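Long-range contact in probable adhesion protein (Pseudomonas aeruginosa PAO1, PDB 6R3Z), which binds divalent metal ions such as ferrous iron as a solute-binding protein, probably handing them to a transport system for uptake: residues Tyr17-Glu29 / Asn137-Arg151. Numbering follows the deposited sequence.
Sequences YSYVSNIVGDKAE and NAKAYTRNARAYAKR
N22 lies flat against the ring of Y148, its amide plane turned only 9° from that of the ring. CB of N22 sits over one ring face, 3.7 Å from the ring centroid of Y148, a CH-pi contact, and the amide lies over the CD1–CE1 side. Both ends of this amide are gripped. Its ND2 turns back to its own helix and donates to S18 O (3.0 Å), whereas OD1 accepts a fairly straight bond from NH2 of R151 at 2.9 Å, the donor standing above the carbonyl plane. A water bridges the same OD1 to R151 NH1, so the flat group is fixed in rotation. Bends at chi2 and chi3 bring the R151 guanidinium back to N22, and its NH2 also forms a salt bridge with E262.

One turn earlier in helix 138-160, N144 ND2 donates to I23 O (2.9 Å) near the C-terminal end of helix 14-24, and a water links the same nitrogen to V24 O. G25, with positive phi, then turns the chain out of the helix. Y141 packs against this end: with CG beside the backbone N (chi1 -60°), its ring reaches V24, whose CG1 makes an off-centre CH-pi contact, while I23 CG2 touches Y141 CB at 3.8 Å. Beyond the turn, the aliphatic part of K27 lies across N137 and A140, CD to A140 CB being 3.8 Å.

The contact packs helix 14-24 of the N-terminal lobe against the long helix 138-160, which, as in solute-binding protein 9 relatives, links the two lobes; the N-to-C directions of segments 17-24 and 138-151 differ by 124°. Helix 116-133 completes the core through I126 and A127 against I23, with A127 also meeting A145, and V20 and V24 rest on strands 8-11 and 29-32 of the N-terminal four-stranded parallel sheet.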
# COMPACT_ATOMS: atom_id res chain seq x y z
N TYR A 17 -4.51 -9.16 -0.61
CA TYR A 17 -4.88 -10.42 0.06
C TYR A 17 -5.90 -10.07 1.17
O TYR A 17 -6.95 -10.72 1.29
CB TYR A 17 -3.65 -11.11 0.69
CG TYR A 17 -4.02 -12.45 1.29
CD1 TYR A 17 -4.52 -12.54 2.59
CD2 TYR A 17 -3.95 -13.62 0.53
CE1 TYR A 17 -4.92 -13.76 3.13
CE2 TYR A 17 -4.36 -14.85 1.06
CZ TYR A 17 -4.85 -14.91 2.36
OH TYR A 17 -5.22 -16.10 2.91
N SER A 18 -5.61 -9.02 1.97
CA SER A 18 -6.51 -8.58 3.05
C SER A 18 -7.88 -8.15 2.52
O SER A 18 -8.91 -8.60 3.05
CB SER A 18 -5.87 -7.48 3.88
OG SER A 18 -4.82 -7.98 4.70
N TYR A 19 -7.90 -7.36 1.43
CA TYR A 19 -9.17 -6.91 0.85
C TYR A 19 -9.99 -8.12 0.40
O TYR A 19 -11.12 -8.25 0.82
CB TYR A 19 -8.97 -6.02 -0.39
CG TYR A 19 -8.19 -4.73 -0.26
CD1 TYR A 19 -7.91 -4.17 0.99
CD2 TYR A 19 -7.72 -4.06 -1.39
CE1 TYR A 19 -7.17 -2.98 1.10
CE2 TYR A 19 -6.96 -2.90 -1.29
CZ TYR A 19 -6.71 -2.34 -0.05
OH TYR A 19 -5.95 -1.19 -0.02
N VAL A 20 -9.41 -8.98 -0.48
CA VAL A 20 -10.16 -10.10 -1.06
C VAL A 20 -10.64 -11.10 0.02
O VAL A 20 -11.82 -11.47 0.01
CB VAL A 20 -9.37 -10.76 -2.23
CG1 VAL A 20 -10.10 -12.00 -2.76
CG2 VAL A 20 -9.15 -9.74 -3.37
N SER A 21 -9.77 -11.47 0.98
CA SER A 21 -10.15 -12.39 2.08
C SER A 21 -11.36 -11.85 2.87
O SER A 21 -12.29 -12.59 3.17
CB SER A 21 -8.98 -12.62 3.03
OG SER A 21 -7.92 -13.25 2.33
N ASN A 22 -11.35 -10.54 3.18
CA ASN A 22 -12.47 -9.93 3.92
C ASN A 22 -13.75 -9.87 3.09
O ASN A 22 -14.84 -10.05 3.64
CB ASN A 22 -12.09 -8.58 4.49
CG ASN A 22 -11.39 -8.77 5.82
OD1 ASN A 22 -12.04 -8.96 6.85
ND2 ASN A 22 -10.04 -8.74 5.82
N ILE A 23 -13.62 -9.68 1.77
CA ILE A 23 -14.76 -9.66 0.86
C ILE A 23 -15.39 -11.08 0.71
O ILE A 23 -16.60 -11.20 0.77
CB ILE A 23 -14.39 -9.08 -0.52
CG1 ILE A 23 -14.00 -7.57 -0.44
CG2 ILE A 23 -15.53 -9.28 -1.54
CD1 ILE A 23 -13.20 -7.06 -1.63
N VAL A 24 -14.58 -12.10 0.41
CA VAL A 24 -15.10 -13.44 0.10
C VAL A 24 -15.32 -14.36 1.30
O VAL A 24 -16.13 -15.29 1.20
CB VAL A 24 -14.21 -14.16 -0.97
CG1 VAL A 24 -14.03 -13.28 -2.21
CG2 VAL A 24 -12.85 -14.58 -0.40
N GLY A 25 -14.55 -14.16 2.37
CA GLY A 25 -14.61 -15.05 3.52
C GLY A 25 -14.27 -16.47 3.09
O GLY A 25 -13.34 -16.69 2.30
N ASP A 26 -15.10 -17.44 3.50
CA ASP A 26 -14.86 -18.83 3.10
C ASP A 26 -15.59 -19.23 1.79
O ASP A 26 -15.61 -20.42 1.46
CB ASP A 26 -15.23 -19.77 4.27
CG ASP A 26 -16.69 -19.69 4.71
OD1 ASP A 26 -17.56 -19.32 3.87
OD2 ASP A 26 -16.97 -20.04 5.89
N LYS A 27 -16.16 -18.26 1.04
CA LYS A 27 -16.92 -18.57 -0.18
C LYS A 27 -16.05 -18.75 -1.44
O LYS A 27 -16.53 -19.24 -2.47
CB LYS A 27 -18.03 -17.55 -0.41
CG LYS A 27 -18.96 -17.47 0.81
CD LYS A 27 -20.20 -16.64 0.58
CE LYS A 27 -21.13 -16.75 1.77
NZ LYS A 27 -21.85 -18.05 1.81
N ALA A 28 -14.78 -18.34 -1.35
CA ALA A 28 -13.82 -18.43 -2.47
C ALA A 28 -12.43 -18.67 -1.90
O ALA A 28 -12.23 -18.53 -0.69
CB ALA A 28 -13.84 -17.13 -3.27
N GLU A 29 -11.46 -19.02 -2.77
CA GLU A 29 -10.07 -19.22 -2.36
C GLU A 29 -9.23 -18.00 -2.81
O GLU A 29 -9.40 -17.51 -3.95
CB GLU A 29 -9.47 -20.50 -2.99
CG GLU A 29 -10.05 -21.81 -2.48
CD GLU A 29 -9.31 -22.99 -3.07
OE1 GLU A 29 -9.64 -23.39 -4.21
OE2 GLU A 29 -8.36 -23.48 -2.43
N ASN A 137 -22.94 -15.66 -5.04
CA ASN A 137 -22.31 -15.04 -3.87
C ASN A 137 -22.25 -13.51 -3.92
O ASN A 137 -21.72 -12.91 -2.98
CB ASN A 137 -20.91 -15.63 -3.65
CG ASN A 137 -20.92 -17.08 -3.22
OD1 ASN A 137 -21.71 -17.51 -2.36
ND2 ASN A 137 -20.03 -17.88 -3.80
N ALA A 138 -22.80 -12.87 -4.98
CA ALA A 138 -22.79 -11.40 -5.13
C ALA A 138 -23.30 -10.64 -3.89
O ALA A 138 -22.65 -9.69 -3.47
CB ALA A 138 -23.55 -10.98 -6.38
N LYS A 139 -24.44 -11.06 -3.30
CA LYS A 139 -24.98 -10.36 -2.12
C LYS A 139 -24.03 -10.47 -0.91
O LYS A 139 -23.82 -9.48 -0.21
CB LYS A 139 -26.40 -10.82 -1.77
CG LYS A 139 -27.25 -9.67 -1.24
CD LYS A 139 -28.20 -10.10 -0.14
CE LYS A 139 -28.53 -8.95 0.78
NZ LYS A 139 -29.40 -9.37 1.91
N ALA A 140 -23.45 -11.66 -0.68
CA ALA A 140 -22.50 -11.90 0.42
C ALA A 140 -21.24 -11.03 0.25
O ALA A 140 -20.80 -10.39 1.22
CB ALA A 140 -22.13 -13.37 0.47
N TYR A 141 -20.68 -10.96 -0.98
CA TYR A 141 -19.50 -10.14 -1.26
C TYR A 141 -19.78 -8.65 -0.95
O TYR A 141 -18.95 -7.98 -0.34
CB TYR A 141 -18.98 -10.32 -2.70
CG TYR A 141 -18.55 -11.73 -3.08
CD1 TYR A 141 -18.20 -12.67 -2.10
CD2 TYR A 141 -18.47 -12.12 -4.41
CE1 TYR A 141 -17.76 -13.95 -2.45
CE2 TYR A 141 -18.06 -13.41 -4.77
CZ TYR A 141 -17.69 -14.31 -3.79
OH TYR A 141 -17.35 -15.59 -4.16
N THR A 142 -20.96 -8.17 -1.35
CA THR A 142 -21.38 -6.79 -1.11
C THR A 142 -21.51 -6.53 0.39
O THR A 142 -20.98 -5.53 0.89
CB THR A 142 -22.67 -6.48 -1.91
OG1 THR A 142 -22.34 -6.58 -3.30
CG2 THR A 142 -23.22 -5.07 -1.62
N ARG A 143 -22.20 -7.44 1.11
CA ARG A 143 -22.40 -7.34 2.56
C ARG A 143 -21.04 -7.29 3.30
O ARG A 143 -20.82 -6.41 4.14
CB ARG A 143 -23.24 -8.51 3.05
CG ARG A 143 -23.70 -8.42 4.49
CD ARG A 143 -24.72 -9.51 4.80
NE ARG A 143 -24.18 -10.86 4.58
CZ ARG A 143 -24.68 -11.74 3.71
NH1 ARG A 143 -25.76 -11.45 2.99
NH2 ARG A 143 -24.11 -12.93 3.58
N ASN A 144 -20.12 -8.20 2.93
CA ASN A 144 -18.79 -8.30 3.54
C ASN A 144 -17.96 -7.05 3.24
O ASN A 144 -17.28 -6.54 4.15
CB ASN A 144 -18.08 -9.56 3.06
CG ASN A 144 -18.69 -10.86 3.56
OD1 ASN A 144 -19.48 -10.90 4.52
ND2 ASN A 144 -18.34 -11.95 2.90
N ALA A 145 -18.03 -6.53 1.99
CA ALA A 145 -17.30 -5.33 1.64
C ALA A 145 -17.79 -4.14 2.50
O ALA A 145 -16.96 -3.39 3.03
CB ALA A 145 -17.44 -5.02 0.15
N ARG A 146 -19.12 -4.03 2.71
CA ARG A 146 -19.66 -2.95 3.53
C ARG A 146 -19.21 -3.06 5.00
O ARG A 146 -18.83 -2.04 5.58
CB ARG A 146 -21.19 -2.82 3.39
CG ARG A 146 -21.67 -2.51 1.97
CD ARG A 146 -21.07 -1.25 1.34
NE ARG A 146 -21.57 -0.99 -0.02
CZ ARG A 146 -21.08 -1.55 -1.13
NH1 ARG A 146 -21.60 -1.25 -2.31
NH2 ARG A 146 -20.07 -2.42 -1.06
N ALA A 147 -19.18 -4.29 5.58
CA ALA A 147 -18.71 -4.51 6.96
C ALA A 147 -17.21 -4.18 7.07
O ALA A 147 -16.78 -3.52 8.03
CB ALA A 147 -18.95 -5.96 7.38
N TYR A 148 -16.43 -4.54 6.05
CA TYR A 148 -15.00 -4.29 6.05
C TYR A 148 -14.71 -2.79 6.00
O TYR A 148 -13.90 -2.31 6.80
CB TYR A 148 -14.29 -5.05 4.92
CG TYR A 148 -12.78 -4.99 5.00
CD1 TYR A 148 -12.10 -5.38 6.16
CD2 TYR A 148 -12.01 -4.64 3.89
CE1 TYR A 148 -10.70 -5.40 6.21
CE2 TYR A 148 -10.62 -4.62 3.94
CZ TYR A 148 -9.97 -5.02 5.10
OH TYR A 148 -8.60 -5.00 5.14
N ALA A 149 -15.42 -2.06 5.12
CA ALA A 149 -15.33 -0.59 4.98
C ALA A 149 -15.69 0.10 6.31
O ALA A 149 -15.04 1.08 6.67
CB ALA A 149 -16.25 -0.12 3.87
N LYS A 150 -16.66 -0.46 7.07
CA LYS A 150 -17.05 0.10 8.37
C LYS A 150 -15.85 -0.01 9.35
O LYS A 150 -15.56 0.95 10.07
CB LYS A 150 -18.30 -0.63 8.91
CG LYS A 150 -18.93 0.07 10.10
CD LYS A 150 -20.18 -0.64 10.59
CE LYS A 150 -20.67 -0.02 11.88
NZ LYS A 150 -21.71 -0.84 12.54
N ARG A 151 -15.16 -1.17 9.35
CA ARG A 151 -13.99 -1.40 10.21
C ARG A 151 -12.86 -0.44 9.84
O ARG A 151 -12.22 0.11 10.74
CB ARG A 151 -13.50 -2.87 10.16
CG ARG A 151 -14.45 -3.84 10.90
CD ARG A 151 -13.72 -5.00 11.58
NE ARG A 151 -12.72 -5.68 10.75
CZ ARG A 151 -12.99 -6.59 9.81
NH1 ARG A 151 -14.24 -6.92 9.53
NH2 ARG A 151 -11.99 -7.18 9.14
O HOH W 1 -14.94 -8.41 6.98
O HOH W 2 -18.43 -14.85 3.10
O HOH W 3 -18.84 -20.81 -2.73